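Local structure of CENP-V/GFA domain-containing protein (Rhodobacter sphaeroides 2.4.1, 3FAC) at residues A[12-17]-A[39-44]. The protein is of unknown function but belongs to the Gfa family, probably binds zinc and may act as a carbon-sulfur lyase. Residues are numbered along the deposited sequence; the frame is centred on the assembly and turned at random.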
loop_
_atom_site.group_PDB
_atom_site.type_symbol
_atom_site.label_atom_id
_atom_site.label_comp_id
_atom_site.label_asym_id
_atom_site.label_seq_id
_atom_site.Cartn_x
_atom_site.Cartn_y
_atom_site.Cartn_z
ATOM N N ILE A 12 10.450 -0.877 0.237
ATOM C CA ILE A 12 9.949 -2.035 0.950
ATOM C C ILE A 12 10.324 -3.311 0.203
ATOM O O ILE A 12 10.795 -3.267 -0.936
ATOM C CB ILE A 12 8.416 -1.978 1.115
ATOM C CG1 ILE A 12 7.741 -1.902 -0.253
ATOM C CG2 ILE A 12 8.028 -0.775 1.960
ATOM C CD1 ILE A 12 6.230 -2.014 -0.194
ATOM N N GLU A 13 10.124 -4.442 0.869
ATOM C CA GLU A 13 10.409 -5.759 0.310
ATOM C C GLU A 13 9.171 -6.567 0.677
ATOM O O GLU A 13 9.026 -6.992 1.822
ATOM C CB GLU A 13 11.652 -6.346 0.984
ATOM C CG GLU A 13 12.513 -7.227 0.094
ATOM C CD GLU A 13 11.916 -8.594 -0.156
ATOM O OE1 GLU A 13 10.777 -8.669 -0.667
ATOM O OE2 GLU A 13 12.594 -9.598 0.157
ATOM N N VAL A 14 8.272 -6.771 -0.281
ATOM C CA VAL A 14 7.037 -7.494 0.014
ATOM C C VAL A 14 6.670 -8.648 -0.914
ATOM O O VAL A 14 6.949 -8.622 -2.112
ATOM C CB VAL A 14 5.838 -6.509 0.066
ATOM C CG1 VAL A 14 5.664 -5.827 -1.275
ATOM C CG2 VAL A 14 4.573 -7.241 0.460
ATOM N N GLU A 15 6.042 -9.666 -0.333
ATOM C CA GLU A 15 5.586 -10.838 -1.068
ATOM C C GLU A 15 4.065 -10.791 -1.051
ATOM O O GLU A 15 3.454 -10.826 0.019
ATOM C CB GLU A 15 6.059 -12.124 -0.386
ATOM C CG GLU A 15 7.569 -12.290 -0.310
ATOM C CD GLU A 15 8.224 -12.346 -1.678
ATOM O OE1 GLU A 15 7.753 -13.136 -2.526
ATOM O OE2 GLU A 15 9.212 -11.609 -1.903
ATOM N N LEU A 16 3.454 -10.703 -2.228
ATOM C CA LEU A 16 2.001 -10.637 -2.324
ATOM C C LEU A 16 1.344 -11.966 -2.003
ATOM O O LEU A 16 1.786 -13.015 -2.464
ATOM C CB LEU A 16 1.579 -10.196 -3.726
ATOM C CG LEU A 16 2.141 -8.862 -4.216
ATOM C CD1 LEU A 16 1.631 -8.599 -5.624
ATOM C CD2 LEU A 16 1.733 -7.742 -3.268
ATOM N N LEU A 17 0.277 -11.911 -1.216
ATOM C CA LEU A 17 -0.452 -13.110 -0.836
ATOM C C LEU A 17 -0.967 -13.869 -2.050
ATOM O O LEU A 17 -0.624 -15.032 -2.252
ATOM C CB LEU A 17 -1.635 -12.749 0.063
ATOM C CG LEU A 17 -2.573 -13.909 0.410
ATOM C CD1 LEU A 17 -1.811 -14.983 1.177
ATOM C CD2 LEU A 17 -3.741 -13.390 1.232
ATOM N N ALA A 39 -3.193 -4.491 -3.026
ATOM C CA ALA A 39 -3.087 -5.946 -3.095
ATOM C C ALA A 39 -2.649 -6.389 -1.701
ATOM O O ALA A 39 -1.854 -5.707 -1.058
ATOM C CB ALA A 39 -2.053 -6.351 -4.129
ATOM N N THR A 40 -3.163 -7.522 -1.236
ATOM C CA THR A 40 -2.846 -8.016 0.104
ATOM C C THR A 40 -1.443 -8.602 0.289
ATOM O O THR A 40 -0.756 -8.921 -0.678
ATOM C CB THR A 40 -3.886 -9.075 0.547
ATOM O OG1 THR A 40 -5.198 -8.504 0.493
ATOM C CG2 THR A 40 -3.616 -9.539 1.969
ATOM N N ALA A 41 -1.031 -8.729 1.551
ATOM C CA ALA A 41 0.266 -9.291 1.915
ATOM C C ALA A 41 0.312 -9.609 3.414
ATOM O O ALA A 41 -0.006 -8.760 4.243
ATOM C CB ALA A 41 1.378 -8.317 1.554
ATOM N N ARG A 42 0.702 -10.834 3.757
ATOM C CA ARG A 42 0.790 -11.243 5.158
ATOM C C ARG A 42 1.764 -10.334 5.904
ATOM O O ARG A 42 2.720 -9.828 5.314
ATOM C CB ARG A 42 1.280 -12.689 5.268
ATOM C CG ARG A 42 0.437 -13.718 4.532
ATOM C CD ARG A 42 1.104 -15.088 4.583
ATOM N NE ARG A 42 0.375 -16.100 3.822
ATOM C CZ ARG A 42 -0.814 -16.589 4.166
ATOM N NH1 ARG A 42 -1.419 -16.162 5.266
ATOM N NH2 ARG A 42 -1.398 -17.510 3.406
ATOM N N LEU A 43 1.524 -10.135 7.198
ATOM C CA LEU A 43 2.392 -9.295 8.022
ATOM C C LEU A 43 3.847 -9.721 7.915
ATOM O O LEU A 43 4.747 -8.884 7.832
ATOM C CB LEU A 43 1.979 -9.365 9.494
ATOM C CG LEU A 43 0.724 -8.634 9.970
ATOM C CD1 LEU A 43 0.575 -8.834 11.473
ATOM C CD2 LEU A 43 0.828 -7.150 9.640
ATOM N N SER A 44 4.073 -11.031 7.929
ATOM C CA SER A 44 5.423 -11.573 7.842
ATOM C C SER A 44 5.977 -11.597 6.418
ATOM O O SER A 44 7.035 -12.174 6.171
ATOM C CB SER A 44 5.456 -12.981 8.446
ATOM O OG SER A 44 4.412 -13.785 7.927
HETATM O O HOH W 1 2.067 -12.260 1.495
#
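Val14 meets Ala41 on the buried side of this contact, with CG2 of Val14 3.5 Å from CB of Ala41. A chi1 of 61° wedges CG1 of Val14 between its backbone N and C and swings CG2 onto Ala41. Leu16 adds a looser touch, its CD2 4.1 Å from CB of Ala39. The short runs 14-17 and 39-42 lie nearly at right angles (94°) and share one direct hydrogen bond. Leu17 N donates to Thr40 O at 3.2 Å. The bond is nearly straight at N-H (165°), but the donor sits above the carbonyl plane. A water makes a second link: it accepts from Arg42 N (water O to N 3.0 Å) and donates to Glu15 O.

Leu17 and Arg42 face solvent on the other side, with Thr40 partly exposed. There Leu17 lies alongside Thr40, with CD2 3.9 Å from CG2 of Thr40. Its other methyl, CD1, rests over one face of the Arg42 guanidinium, off-centre on the NE and NH2 side and 3.4 Å from NH2. Glu87 of strand 87-91 also touches Leu17 and Thr40.

The chain leaving strand 11-14 packs across edge strand 38-42, linking the three- and five-stranded antiparallel sheets, consistent with the beta-tent fold of the Gfa family.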